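Local coordinates for protein CHAD domain (Ricinus communis, PDB 6QV5) that probably binds inorganic polyphosphate through an all-alpha-helical fold built on four-helix bundles, and carries a zinc ion in this crystal form, at residues 44-47 with 48-52; 56-59 with 60-64; 130-133 with 134-138; 142-146 with 147-151. All blocks are in the same frame, centred on the assembly; numbering follows the deposited sequence.

Interaction 1 of 4, residues 44-47 with 48-52; sequences NEVA and VIEGH. With ZN (zinc ion), chain B.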
ATOM      1  N   ASN A  44       6.749  -4.511  13.496  1.00 56.93           N
ATOM      2  CA  ASN A  44       7.848  -4.320  12.549  1.00 56.75           C
ATOM      3  C   ASN A  44       8.802  -3.178  12.951  1.00 61.00           C
ATOM      4  O   ASN A  44       9.867  -3.052  12.352  1.00 60.63           O
ATOM      5  CB  ASN A  44       7.320  -4.145  11.123  1.00 56.26           C
ATOM      6  CG  ASN A  44       6.836  -5.432  10.507  1.00 74.17           C
ATOM      7  OD1 ASN A  44       7.614  -6.348  10.223  1.00 68.57           O
ATOM      8  ND2 ASN A  44       5.538  -5.531  10.283  1.00 64.65           N
ATOM      9  N   GLU A  45       8.433  -2.388  13.991  1.00 58.17           N
ATOM     10  CA  GLU A  45       9.174  -1.241  14.546  1.00 58.29           C
ATOM     11  C   GLU A  45      10.676  -1.451  14.735  1.00 62.93           C
ATOM     12  O   GLU A  45      11.468  -0.724  14.135  1.00 62.73           O
ATOM     13  CB  GLU A  45       8.577  -0.819  15.896  1.00 59.66           C
ATOM     14  CG  GLU A  45       7.376   0.098  15.811  1.00 69.89           C
ATOM     15  CD  GLU A  45       6.737   0.433  17.146  1.00 86.42           C
ATOM     16  OE1 GLU A  45       7.452   0.441  18.174  1.00 81.39           O
ATOM     17  OE2 GLU A  45       5.515   0.701  17.160  1.00 78.24           O
ATOM     18  N   VAL A  46      11.054  -2.410  15.610  1.00 60.04           N
ATOM     19  CA  VAL A  46      12.433  -2.741  15.998  1.00 60.15           C
ATOM     20  C   VAL A  46      13.316  -3.063  14.780  1.00 64.22           C
ATOM     21  O   VAL A  46      14.412  -2.513  14.661  1.00 63.96           O
ATOM     22  CB  VAL A  46      12.474  -3.862  17.080  1.00 64.12           C
ATOM     23  CG1 VAL A  46      13.900  -4.137  17.554  1.00 63.92           C
ATOM     24  CG2 VAL A  46      11.579  -3.518  18.270  1.00 63.92           C
ATOM     25  N   ALA A  47      12.818  -3.920  13.874  1.00 60.87           N
ATOM     26  CA  ALA A  47      13.523  -4.342  12.664  1.00 60.58           C
ATOM     27  C   ALA A  47      13.747  -3.207  11.659  1.00 64.27           C
ATOM     28  O   ALA A  47      14.759  -3.223  10.956  1.00 64.13           O
ATOM     29  CB  ALA A  47      12.789  -5.496  12.012  1.00 61.32           C
ATOM     30  N   VAL A  48      12.826  -2.226  11.596  1.00 60.50           N
ATOM     31  CA  VAL A  48      12.953  -1.068  10.700  1.00 60.23           C
ATOM     32  C   VAL A  48      13.989  -0.085  11.278  1.00 64.33           C
ATOM     33  O   VAL A  48      14.777   0.487  10.522  1.00 63.91           O
ATOM     34  CB  VAL A  48      11.583  -0.401  10.368  1.00 64.00           C
ATOM     35  CG1 VAL A  48      11.756   0.847   9.500  1.00 63.84           C
ATOM     36  CG2 VAL A  48      10.650  -1.388   9.673  1.00 63.74           C
ATOM     37  N   ILE A  49      14.011   0.068  12.617  1.00 61.31           N
ATOM     38  CA  ILE A  49      14.944   0.951  13.324  1.00 61.21           C
ATOM     39  C   ILE A  49      16.382   0.399  13.299  1.00 65.73           C
ATOM     40  O   ILE A  49      17.294   1.096  12.856  1.00 65.14           O
ATOM     41  CB  ILE A  49      14.446   1.283  14.773  1.00 64.13           C
ATOM     42  CG1 ILE A  49      13.155   2.138  14.748  1.00 64.41           C
ATOM     43  CG2 ILE A  49      15.538   1.966  15.620  1.00 64.58           C
ATOM     44  CD1 ILE A  49      12.303   2.083  16.050  1.00 69.19           C
ATOM     45  N   GLU A  50      16.568  -0.850  13.763  1.00 63.04           N
ATOM     46  CA  GLU A  50      17.870  -1.505  13.911  1.00 63.12           C
ATOM     47  C   GLU A  50      18.469  -2.131  12.642  1.00 66.91           C
ATOM     48  O   GLU A  50      19.694  -2.138  12.505  1.00 66.91           O
ATOM     49  CB  GLU A  50      17.806  -2.561  15.027  1.00 64.62           C
ATOM     50  CG  GLU A  50      17.625  -1.963  16.416  1.00 75.99           C
ATOM     51  CD  GLU A  50      17.338  -2.919  17.560  1.00 97.52           C
ATOM     52  OE1 GLU A  50      17.417  -4.153  17.359  1.00 92.70           O
ATOM     53  OE2 GLU A  50      17.029  -2.425  18.668  1.00 92.22           O
ATOM     54  N   GLY A  51      17.633  -2.669  11.756  1.00 62.97           N
ATOM     55  CA  GLY A  51      18.103  -3.341  10.545  1.00 62.41           C
ATOM     56  C   GLY A  51      17.920  -2.611   9.230  1.00 65.29           C
ATOM     57  O   GLY A  51      17.505  -1.449   9.200  1.00 64.76           O
ATOM     58  N   HIS A  52      18.251  -3.311   8.124  1.00 61.20           N
ATOM     59  CA  HIS A  52      18.147  -2.827   6.743  1.00 60.78           C
ATOM     60  C   HIS A  52      17.392  -3.818   5.838  1.00 64.73           C
ATOM     61  O   HIS A  52      17.436  -3.691   4.610  1.00 63.96           O
ATOM     62  CB  HIS A  52      19.537  -2.499   6.169  1.00 61.30           C
ATOM     63  CG  HIS A  52      20.062  -1.170   6.602  1.00 64.48           C
ATOM     64  ND1 HIS A  52      19.756  -0.014   5.909  1.00 66.11           N
ATOM     65  CD2 HIS A  52      20.855  -0.856   7.651  1.00 66.01           C
ATOM     66  CE1 HIS A  52      20.370   0.963   6.555  1.00 65.41           C
ATOM     67  NE2 HIS A  52      21.044   0.505   7.610  1.00 65.73           N
TER
HETATM   68 ZN    ZN B 401      22.624   1.504   8.822  0.50 64.87          ZN

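Interaction 2 of 4, residues 56-59 with 60-64; sequences TLHQ and MRVGV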
ATOM      1  N   THR A  56      10.860  -6.255   6.140  1.00 57.96           N
ATOM      2  CA  THR A  56      10.397  -5.693   7.419  1.00 57.26           C
ATOM      3  C   THR A  56       9.828  -4.288   7.197  1.00 59.32           C
ATOM      4  O   THR A  56       8.780  -3.957   7.752  1.00 58.62           O
ATOM      5  CB  THR A  56      11.519  -5.708   8.468  1.00 66.50           C
ATOM      6  OG1 THR A  56      12.589  -4.872   8.028  1.00 67.03           O
ATOM      7  CG2 THR A  56      12.038  -7.113   8.762  1.00 65.62           C
ATOM      8  N   LEU A  57      10.513  -3.483   6.352  1.00 54.60           N
ATOM      9  CA  LEU A  57      10.104  -2.132   5.964  1.00 53.66           C
ATOM     10  C   LEU A  57       8.856  -2.207   5.065  1.00 56.26           C
ATOM     11  O   LEU A  57       7.940  -1.397   5.228  1.00 55.24           O
ATOM     12  CB  LEU A  57      11.270  -1.410   5.256  1.00 53.49           C
ATOM     13  CG  LEU A  57      10.996  -0.051   4.590  1.00 58.05           C
ATOM     14  CD1 LEU A  57      10.737   1.043   5.618  1.00 58.22           C
ATOM     15  CD2 LEU A  57      12.149   0.346   3.695  1.00 60.37           C
ATOM     16  N   HIS A  58       8.825  -3.191   4.133  1.00 52.50           N
ATOM     17  CA  HIS A  58       7.702  -3.433   3.222  1.00 52.12           C
ATOM     18  C   HIS A  58       6.436  -3.747   4.023  1.00 54.34           C
ATOM     19  O   HIS A  58       5.401  -3.125   3.780  1.00 53.91           O
ATOM     20  CB  HIS A  58       8.033  -4.567   2.227  1.00 53.16           C
ATOM     21  CG  HIS A  58       6.926  -4.926   1.278  1.00 56.80           C
ATOM     22  ND1 HIS A  58       6.734  -6.231   0.862  1.00 58.73           N
ATOM     23  CD2 HIS A  58       5.989  -4.140   0.692  1.00 58.67           C
ATOM     24  CE1 HIS A  58       5.696  -6.198   0.041  1.00 58.23           C
ATOM     25  NE2 HIS A  58       5.212  -4.962  -0.088  1.00 58.54           N
ATOM     26  N   GLN A  59       6.537  -4.665   5.005  1.00 49.85           N
ATOM     27  CA  GLN A  59       5.425  -5.047   5.874  1.00 49.43           C
ATOM     28  C   GLN A  59       4.907  -3.887   6.723  1.00 52.92           C
ATOM     29  O   GLN A  59       3.695  -3.773   6.905  1.00 52.53           O
ATOM     30  CB  GLN A  59       5.781  -6.265   6.744  1.00 50.73           C
ATOM     31  CG  GLN A  59       5.807  -7.598   5.981  1.00 62.80           C
ATOM     32  CD  GLN A  59       4.538  -7.884   5.205  1.00 78.67           C
ATOM     33  OE1 GLN A  59       3.424  -7.844   5.736  1.00 73.62           O
ATOM     34  NE2 GLN A  59       4.683  -8.178   3.924  1.00 70.32           N
ATOM     35  N   MET A  60       5.813  -3.010   7.209  1.00 49.40           N
ATOM     36  CA  MET A  60       5.432  -1.842   8.007  1.00 49.04           C
ATOM     37  C   MET A  60       4.713  -0.798   7.149  1.00 53.38           C
ATOM     38  O   MET A  60       3.727  -0.216   7.605  1.00 52.89           O
ATOM     39  CB  MET A  60       6.636  -1.228   8.736  1.00 50.98           C
ATOM     40  CG  MET A  60       6.230  -0.418   9.948  1.00 54.17           C
ATOM     41  SD  MET A  60       7.599   0.425  10.767  1.00 57.88           S
ATOM     42  CE  MET A  60       6.776   1.020  12.188  1.00 54.52           C
ATOM     43  N   ARG A  61       5.193  -0.584   5.905  1.00 50.47           N
ATOM     44  CA  ARG A  61       4.603   0.344   4.936  1.00 50.67           C
ATOM     45  C   ARG A  61       3.194  -0.114   4.543  1.00 54.63           C
ATOM     46  O   ARG A  61       2.283   0.715   4.486  1.00 54.01           O
ATOM     47  CB  ARG A  61       5.511   0.500   3.691  1.00 51.41           C
ATOM     48  CG  ARG A  61       4.991   1.468   2.614  1.00 60.47           C
ATOM     49  CD  ARG A  61       4.955   2.908   3.099  1.00 68.45           C
ATOM     50  NE  ARG A  61       4.147   3.768   2.233  1.00 74.26           N
ATOM     51  CZ  ARG A  61       2.920   4.188   2.527  1.00 85.57           C
ATOM     52  NH1 ARG A  61       2.342   3.830   3.668  1.00 70.39           N
ATOM     53  NH2 ARG A  61       2.262   4.973   1.685  1.00 71.94           N
ATOM     54  N   VAL A  62       3.022  -1.435   4.303  1.00 51.62           N
ATOM     55  CA  VAL A  62       1.742  -2.068   3.956  1.00 51.44           C
ATOM     56  C   VAL A  62       0.751  -1.893   5.120  1.00 55.10           C
ATOM     57  O   VAL A  62      -0.415  -1.570   4.885  1.00 54.66           O
ATOM     58  CB  VAL A  62       1.922  -3.549   3.498  1.00 55.35           C
ATOM     59  CG1 VAL A  62       0.604  -4.326   3.510  1.00 55.02           C
ATOM     60  CG2 VAL A  62       2.564  -3.616   2.116  1.00 55.11           C
ATOM     61  N   GLY A  63       1.250  -2.040   6.351  1.00 51.40           N
ATOM     62  CA  GLY A  63       0.483  -1.857   7.580  1.00 51.09           C
ATOM     63  C   GLY A  63      -0.095  -0.461   7.709  1.00 54.86           C
ATOM     64  O   GLY A  63      -1.234  -0.303   8.156  1.00 54.39           O
ATOM     65  N   VAL A  64       0.693   0.561   7.309  1.00 51.65           N
ATOM     66  CA  VAL A  64       0.302   1.976   7.316  1.00 51.82           C
ATOM     67  C   VAL A  64      -0.784   2.202   6.251  1.00 56.90           C
ATOM     68  O   VAL A  64      -1.786   2.863   6.540  1.00 56.90           O
ATOM     69  CB  VAL A  64       1.529   2.926   7.166  1.00 55.73           C
ATOM     70  CG1 VAL A  64       1.105   4.379   6.949  1.00 55.53           C
ATOM     71  CG2 VAL A  64       2.448   2.822   8.380  1.00 55.57           C
TER

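Interaction 3 of 4, residues 130-133 with 134-138; sequences QKIA and QAKRH. With ZN (zinc ion), chain B.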
ATOM      1  N   GLN A 130      22.121   2.481  -3.508  1.00 68.48           N
ATOM      2  CA  GLN A 130      22.232   1.715  -2.261  1.00 67.84           C
ATOM      3  C   GLN A 130      22.556   2.645  -1.087  1.00 70.61           C
ATOM      4  O   GLN A 130      22.034   2.441   0.006  1.00 70.47           O
ATOM      5  CB  GLN A 130      23.298   0.613  -2.385  1.00 69.21           C
ATOM      6  CG  GLN A 130      23.163  -0.499  -1.342  1.00 85.98           C
ATOM      7  CD  GLN A 130      24.177  -1.614  -1.480  1.00106.78           C
ATOM      8  OE1 GLN A 130      24.868  -1.764  -2.497  1.00102.83           O
ATOM      9  NE2 GLN A 130      24.280  -2.438  -0.449  1.00 99.57           N
ATOM     10  N   LYS A 131      23.397   3.672  -1.330  1.00 66.11           N
ATOM     11  CA  LYS A 131      23.790   4.685  -0.347  1.00 65.31           C
ATOM     12  C   LYS A 131      22.569   5.528   0.043  1.00 67.73           C
ATOM     13  O   LYS A 131      22.381   5.798   1.229  1.00 67.41           O
ATOM     14  CB  LYS A 131      24.923   5.567  -0.908  1.00 67.78           C
ATOM     15  CG  LYS A 131      25.556   6.520   0.100  1.00 82.80           C
ATOM     16  CD  LYS A 131      26.552   7.458  -0.573  1.00 92.65           C
ATOM     17  CE  LYS A 131      27.105   8.484   0.386  1.00104.09           C
ATOM     18  NZ  LYS A 131      28.079   9.393  -0.277  1.00113.03           N
ATOM     19  N   ILE A 132      21.731   5.914  -0.950  1.00 63.05           N
ATOM     20  CA  ILE A 132      20.514   6.703  -0.723  1.00 62.37           C
ATOM     21  C   ILE A 132      19.472   5.869   0.033  1.00 65.10           C
ATOM     22  O   ILE A 132      18.916   6.357   1.014  1.00 64.68           O
ATOM     23  CB  ILE A 132      19.948   7.357  -2.027  1.00 65.47           C
ATOM     24  CG1 ILE A 132      21.019   8.178  -2.809  1.00 65.88           C
ATOM     25  CG2 ILE A 132      18.686   8.197  -1.757  1.00 66.18           C
ATOM     26  CD1 ILE A 132      21.680   9.420  -2.092  1.00 74.41           C
ATOM     27  N   ALA A 133      19.246   4.608  -0.402  1.00 60.71           N
ATOM     28  CA  ALA A 133      18.299   3.671   0.214  1.00 59.99           C
ATOM     29  C   ALA A 133      18.624   3.413   1.694  1.00 62.61           C
ATOM     30  O   ALA A 133      17.711   3.410   2.522  1.00 62.28           O
ATOM     31  CB  ALA A 133      18.271   2.361  -0.562  1.00 60.64           C
ATOM     32  N   GLN A 134      19.921   3.237   2.024  1.00 57.93           N
ATOM     33  CA  GLN A 134      20.389   3.023   3.397  1.00 57.20           C
ATOM     34  C   GLN A 134      20.206   4.288   4.247  1.00 59.77           C
ATOM     35  O   GLN A 134      19.845   4.180   5.420  1.00 59.34           O
ATOM     36  CB  GLN A 134      21.847   2.540   3.418  1.00 58.38           C
ATOM     37  CG  GLN A 134      21.998   1.068   3.025  1.00 67.80           C
ATOM     38  CD  GLN A 134      23.398   0.684   2.608  1.00 83.81           C
ATOM     39  OE1 GLN A 134      24.127   1.442   1.952  1.00 78.74           O
ATOM     40  NE2 GLN A 134      23.802  -0.524   2.965  1.00 74.32           N
ATOM     41  N   ALA A 135      20.409   5.478   3.640  1.00 55.46           N
ATOM     42  CA  ALA A 135      20.233   6.778   4.295  1.00 55.02           C
ATOM     43  C   ALA A 135      18.751   7.061   4.549  1.00 58.14           C
ATOM     44  O   ALA A 135      18.408   7.607   5.599  1.00 58.18           O
ATOM     45  CB  ALA A 135      20.845   7.886   3.451  1.00 55.78           C
ATOM     46  N   LYS A 136      17.874   6.669   3.600  1.00 53.72           N
ATOM     47  CA  LYS A 136      16.420   6.828   3.716  1.00 52.97           C
ATOM     48  C   LYS A 136      15.871   5.897   4.804  1.00 55.91           C
ATOM     49  O   LYS A 136      14.896   6.248   5.472  1.00 54.94           O
ATOM     50  CB  LYS A 136      15.718   6.585   2.369  1.00 54.89           C
ATOM     51  CG  LYS A 136      15.965   7.666   1.315  1.00 65.95           C
ATOM     52  CD  LYS A 136      15.102   8.913   1.486  1.00 74.79           C
ATOM     53  CE  LYS A 136      15.474   9.966   0.471  1.00 86.05           C
ATOM     54  NZ  LYS A 136      14.685  11.211   0.652  1.00 96.32           N
ATOM     55  N   ARG A 137      16.525   4.728   4.997  1.00 52.32           N
ATOM     56  CA  ARG A 137      16.189   3.751   6.033  1.00 52.15           C
ATOM     57  C   ARG A 137      16.548   4.329   7.409  1.00 56.59           C
ATOM     58  O   ARG A 137      15.776   4.168   8.353  1.00 56.44           O
ATOM     59  CB  ARG A 137      16.900   2.403   5.772  1.00 51.53           C
ATOM     60  CG  ARG A 137      16.626   1.287   6.799  1.00 58.79           C
ATOM     61  CD  ARG A 137      15.159   0.894   6.924  1.00 62.46           C
ATOM     62  NE  ARG A 137      14.990  -0.320   7.724  1.00 63.88           N
ATOM     63  CZ  ARG A 137      14.798  -1.532   7.213  1.00 73.34           C
ATOM     64  NH1 ARG A 137      14.733  -1.705   5.899  1.00 58.92           N
ATOM     65  NH2 ARG A 137      14.664  -2.581   8.013  1.00 58.04           N
ATOM     66  N   HIS A 138      17.699   5.025   7.503  1.00 53.64           N
ATOM     67  CA  HIS A 138      18.164   5.690   8.722  1.00 53.69           C
ATOM     68  C   HIS A 138      17.244   6.852   9.077  1.00 57.58           C
ATOM     69  O   HIS A 138      16.948   7.056  10.254  1.00 57.20           O
ATOM     70  CB  HIS A 138      19.621   6.161   8.574  1.00 54.57           C
ATOM     71  CG  HIS A 138      20.635   5.065   8.712  1.00 58.08           C
ATOM     72  ND1 HIS A 138      21.983   5.301   8.512  1.00 59.96           N
ATOM     73  CD2 HIS A 138      20.465   3.761   9.035  1.00 59.82           C
ATOM     74  CE1 HIS A 138      22.584   4.140   8.717  1.00 59.32           C
ATOM     75  NE2 HIS A 138      21.711   3.186   9.037  1.00 59.57           N
TER
HETATM   76 ZN    ZN B 401      22.624   1.504   8.822  0.50 64.87          ZN

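Interaction 4 of 4, residues 142-146 with 147-151; sequences QALLS and PRYTR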
ATOM      1  N   GLN A 142      14.778   7.202  12.444  1.00 56.66           N
ATOM      2  CA  GLN A 142      14.751   8.394  13.297  1.00 56.62           C
ATOM      3  C   GLN A 142      13.323   8.881  13.519  1.00 60.39           C
ATOM      4  O   GLN A 142      12.998   9.328  14.619  1.00 60.24           O
ATOM      5  CB  GLN A 142      15.619   9.522  12.703  1.00 58.11           C
ATOM      6  CG  GLN A 142      17.125   9.307  12.857  1.00 75.09           C
ATOM      7  CD  GLN A 142      17.591   9.430  14.289  1.00 97.10           C
ATOM      8  OE1 GLN A 142      17.837   8.431  14.972  1.00 92.56           O
ATOM      9  NE2 GLN A 142      17.725  10.657  14.774  1.00 91.35           N
ATOM     10  N   ALA A 143      12.470   8.771  12.481  1.00 56.90           N
ATOM     11  CA  ALA A 143      11.056   9.150  12.522  1.00 56.72           C
ATOM     12  C   ALA A 143      10.276   8.247  13.487  1.00 60.79           C
ATOM     13  O   ALA A 143       9.328   8.708  14.120  1.00 60.46           O
ATOM     14  CB  ALA A 143      10.452   9.071  11.129  1.00 57.42           C
ATOM     15  N   LEU A 144      10.689   6.973  13.609  1.00 57.17           N
ATOM     16  CA  LEU A 144      10.049   6.006  14.501  1.00 56.93           C
ATOM     17  C   LEU A 144      10.490   6.187  15.949  1.00 61.30           C
ATOM     18  O   LEU A 144       9.705   5.916  16.857  1.00 60.65           O
ATOM     19  CB  LEU A 144      10.302   4.564  14.034  1.00 56.81           C
ATOM     20  CG  LEU A 144       9.765   4.166  12.656  1.00 61.10           C
ATOM     21  CD1 LEU A 144      10.186   2.764  12.306  1.00 61.11           C
ATOM     22  CD2 LEU A 144       8.253   4.300  12.581  1.00 63.03           C
ATOM     23  N   LEU A 145      11.744   6.641  16.162  1.00 58.66           N
ATOM     24  CA  LEU A 145      12.324   6.891  17.486  1.00 58.71           C
ATOM     25  C   LEU A 145      11.875   8.240  18.056  1.00 63.14           C
ATOM     26  O   LEU A 145      12.020   8.473  19.258  1.00 63.12           O
ATOM     27  CB  LEU A 145      13.864   6.827  17.434  1.00 58.84           C
ATOM     28  CG  LEU A 145      14.507   5.456  17.199  1.00 63.67           C
ATOM     29  CD1 LEU A 145      15.967   5.609  16.820  1.00 63.77           C
ATOM     30  CD2 LEU A 145      14.371   4.547  18.423  1.00 66.08           C
ATOM     31  N   SER A 146      11.339   9.126  17.193  1.00 59.79           N
ATOM     32  CA  SER A 146      10.858  10.453  17.571  1.00 59.59           C
ATOM     33  C   SER A 146       9.565  10.358  18.398  1.00 63.44           C
ATOM     34  O   SER A 146       8.782   9.430  18.168  1.00 62.88           O
ATOM     35  CB  SER A 146      10.638  11.316  16.328  1.00 63.21           C
ATOM     36  OG  SER A 146       9.469  10.951  15.613  1.00 71.39           O
ATOM     37  N   PRO A 147       9.300  11.302  19.341  1.00 59.97           N
ATOM     38  CA  PRO A 147       8.057  11.221  20.131  1.00 59.66           C
ATOM     39  C   PRO A 147       6.771  11.353  19.310  1.00 62.84           C
ATOM     40  O   PRO A 147       5.723  10.915  19.779  1.00 62.85           O
ATOM     41  CB  PRO A 147       8.203  12.357  21.156  1.00 61.46           C
ATOM     42  CG  PRO A 147       9.662  12.690  21.169  1.00 65.92           C
ATOM     43  CD  PRO A 147      10.114  12.461  19.763  1.00 61.47           C
ATOM     44  N   ARG A 148       6.854  11.924  18.084  1.00 58.42           N
ATOM     45  CA  ARG A 148       5.721  12.107  17.171  1.00 57.89           C
ATOM     46  C   ARG A 148       5.078  10.765  16.786  1.00 61.58           C
ATOM     47  O   ARG A 148       3.850  10.682  16.707  1.00 61.44           O
ATOM     48  CB  ARG A 148       6.151  12.886  15.913  1.00 57.81           C
ATOM     49  CG  ARG A 148       4.977  13.451  15.120  1.00 65.80           C
ATOM     50  CD  ARG A 148       5.394  14.110  13.823  1.00 70.38           C
ATOM     51  NE  ARG A 148       4.222  14.504  13.039  1.00 77.04           N
ATOM     52  CZ  ARG A 148       4.269  15.179  11.895  1.00 90.75           C
ATOM     53  NH1 ARG A 148       5.435  15.554  11.383  1.00 77.91           N
ATOM     54  NH2 ARG A 148       3.149  15.489  11.255  1.00 76.80           N
ATOM     55  N   TYR A 149       5.904   9.720  16.565  1.00 57.39           N
ATOM     56  CA  TYR A 149       5.422   8.388  16.203  1.00 56.90           C
ATOM     57  C   TYR A 149       4.720   7.675  17.363  1.00 62.02           C
ATOM     58  O   TYR A 149       3.601   7.188  17.182  1.00 61.85           O
ATOM     59  CB  TYR A 149       6.552   7.514  15.622  1.00 57.23           C
ATOM     60  CG  TYR A 149       6.144   6.071  15.416  1.00 57.50           C
ATOM     61  CD1 TYR A 149       5.271   5.712  14.394  1.00 59.09           C
ATOM     62  CD2 TYR A 149       6.591   5.070  16.275  1.00 57.78           C
ATOM     63  CE1 TYR A 149       4.870   4.389  14.216  1.00 58.92           C
ATOM     64  CE2 TYR A 149       6.198   3.745  16.107  1.00 58.46           C
ATOM     65  CZ  TYR A 149       5.340   3.409  15.074  1.00 64.17           C
ATOM     66  OH  TYR A 149       4.940   2.107  14.904  1.00 63.78           O
ATOM     67  N   THR A 150       5.393   7.577  18.529  1.00 59.36           N
ATOM     68  CA  THR A 150       4.876   6.900  19.723  1.00 59.70           C
ATOM     69  C   THR A 150       3.588   7.547  20.236  1.00 64.68           C
ATOM     70  O   THR A 150       2.690   6.824  20.670  1.00 64.21           O
ATOM     71  CB  THR A 150       5.949   6.764  20.804  1.00 67.28           C
ATOM     72  OG1 THR A 150       6.548   8.037  21.036  1.00 69.16           O
ATOM     73  CG2 THR A 150       7.016   5.735  20.438  1.00 64.92           C
ATOM     74  N   ARG A 151       3.481   8.893  20.144  1.00 62.04           N
ATOM     75  CA  ARG A 151       2.274   9.623  20.541  1.00 62.31           C
ATOM     76  C   ARG A 151       1.119   9.286  19.603  1.00 65.94           C
ATOM     77  O   ARG A 151       0.009   9.069  20.077  1.00 65.65           O
ATOM     78  CB  ARG A 151       2.507  11.143  20.595  1.00 63.93           C
ATOM     79  CG  ARG A 151       3.220  11.597  21.858  1.00 78.26           C
ATOM     80  CD  ARG A 151       3.260  13.105  21.998  1.00 91.79           C
ATOM     81  NE  ARG A 151       2.029  13.631  22.589  1.00101.64           N
ATOM     82  CZ  ARG A 151       1.860  14.891  22.981  1.00116.20           C
ATOM     83  NH1 ARG A 151       0.708  15.278  23.511  1.00103.14           N
ATOM     84  NH2 ARG A 151       2.845  15.772  22.851  1.00103.70           N
TER

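Interaction 1 of 4, residues 44-47 with 48-52
The short helix 45-50 of the CHAD domain ends here, and its C-terminal turn runs straight into the zinc ligand His-52. Val-46 and Glu-50 are one helical turn apart and touch on its outer side. They lie alongside each other and point the same way. CG1 of Val-46 rests on the carboxylate of Glu-50, 3.5 Å from Glu-50 OE1. This is an apolar methyl against a charged group, so it adds packing and no polar bond. Beneath it, Glu-50 N gives a nearly straight hydrogen bond (171°) to Val-46 O, at 2.9 Å. Ile-49 packs back over the preceding turn, with its CD1 3.5 Å from Glu-45 O. On the buried side, CG2 of Val-48 sits beside its backbone N, which brings it to 3.2 Å from Asn-44 O.

Gly-51 is the first residue to leave helical geometry. Its N still bonds to Ala-47 O at 3.0 Å, from well above the carbonyl plane. Ala-47 O also accepts from Arg-137 NH2, and Val-48 O accepts from Arg-137 NE. The helix end is thus tied to helix 122-145. Past the glycine, the His-52 ring turns to the metal, which His-138 also binds, and His-52 NE2 lies 2.2 Å from the zinc ion.

Interaction 2 of 4, residues 56-59 with 60-64
His-58 and Val-62 meet across one turn of helix 54-73. The His-58 side chain has CG anti to the backbone N (chi1 178°), which swings the imidazole along the helix toward the next turn. There CG2 of Val-62 touches the ring obliquely, 3.7 Å from both His-58 CD2 and His-58 NE2. In Val-62 it is CG1 that stands anti to N. CG2 therefore falls on the N side, where it also packs 3.3 Å from His-58 O. That carbonyl oxygen accepts from Val-62 N at 3.0 Å.

The other long side chains differ in shape. Met-60 is extended to its end and leads away from the preceding turn toward helices 26-42 and 45-50. Arg-61 bends at chi2 (66°), and its guanidinium meets Val-64 CB at its edge, in plane. Gln-59 is bent too, and its amide bonds to Glu-55 and His-40. Thr-56 OG1 bonds to Asp-53 O.

Regular main-chain bonds hold the turn, including Gly-63 N to Gln-59 O at 3.0 Å. Across this turn the side chains meet by van der Waals contact alone. The His-58 ring thus has an apolar neighbour in Val-62, while the weak bond from its ND1 to Glu-55 may help set the ring's rotation.

Interaction 3 of 4, residues 130-133 with 134-138
The amides of Gln-130 and Gln-134 lie one helical turn apart, with their planes 35° from each other. The two side chains cross at a slant, and both are extended beyond CG. They differ at the first torsion. CG of Gln-130 is anti to its N (chi1 -161°), while CG of Gln-134 lies on the N side and folds back over the preceding carbonyl, 3.3 Å from Gln-130 O. The end of the Gln-134 amide is probably turned over in the model, so its polar partner stays uncertain. The His-138 ring is a further flat group. Gln-134 O lies over one of its faces, 3.5 Å above the plane and offset toward the rim. His-138 NE2 binds the zinc ion at 1.9 Å. The His-52 ring meets it there, with the planes at about 60°.

Ile-132 and Lys-136 run side by side in the same direction. CG2 of Ile-132 is 4.1 Å from CG of Lys-136, so the aliphatic part of the lysine makes the contact. Trp-101 of helix 82-108 touches both. The main-chain bonds are regular: Lys-136 N to Ile-132 O spans 2.8 Å, and Arg-137 N to Ala-133 O spans 3.0 Å.

Arg-137 bends at chi2 and leads away to the end of helix 45-50. Its NH1 donates to Asp-53 O. Main-chain carbonyls thus hold the guanidinium against that helix end and the loop that carries His-52. This is a regular helical segment of the CHAD domain that supplies one of two histidines to a zinc site, with His-52 as the other.

Interaction 4 of 4, residues 142-146 with 147-151
Tyr-149 folds back from the start of helix 147-163 onto the last turn of helix 122-145. Its CB sits 3.4 Å from Ala-143 O. CG is anti to the backbone N (chi1 172°), which carries the ring over Leu-144. CD2 then meets the main chain, 3.3 Å from Leu-144 O. On the same side of the ring plane, Leu-144 CD2 stands over the ring centre, with CD1 and CE1 of the tyrosine each 3.8 Å from it. That methyl is 3.7 Å from the centroid and 9° off the normal, a clear CH-pi contact. CZ is also close to it. The tip leaves the segment: Tyr-149 OH hydrogen-bonds to Glu-45 OE2 in helix 45-50. One side chain thus joins apolar packing along its ring to a polar bond at its end.

The turn beneath it is held by Ser-146. Its OG bonds to Ala-143 O at 2.7 Å, from above the carbonyl plane. The torsion places OG between the backbone N and the carbonyl carbon (chi1 75°), turning it back to the helix that is ending. Ser-146 O accepts a weak bond from Tyr-149 N. Pro-147 follows as the first residue of helix 147-163.

Arg-148 extends away to a salt bridge with Asp-87 and a cation-pi contact with Trp-90, both on helix 82-108. The arrangement is a tight helix-to-helix junction. Ser-146 holds the N-cap position and proline the first turn, where two consecutive helices of the CHAD fold meet.

In the fold
All four contacts are local. Three lie within one helix or at its end, and interaction 4 spans the junction of two. Interaction 2 is the buried one, about 8 Å from the chain centre, while the other three lie 19 to 21 Å out and are partly buried. Interactions 1 and 3 share the zinc ion, and Arg-137 ties their helices together. Interactions 3 and 4 both use helix 122-145, one along its middle and the other at its end. Val-48 and Ile-49 of interaction 1 pack on Leu-144 of interaction 4, as does Met-60 of interaction 2. Their chemistry differs: van der Waals contact in 2, metal binding in 1 and 3, a CH-pi contact and a serine hydrogen bond in 4.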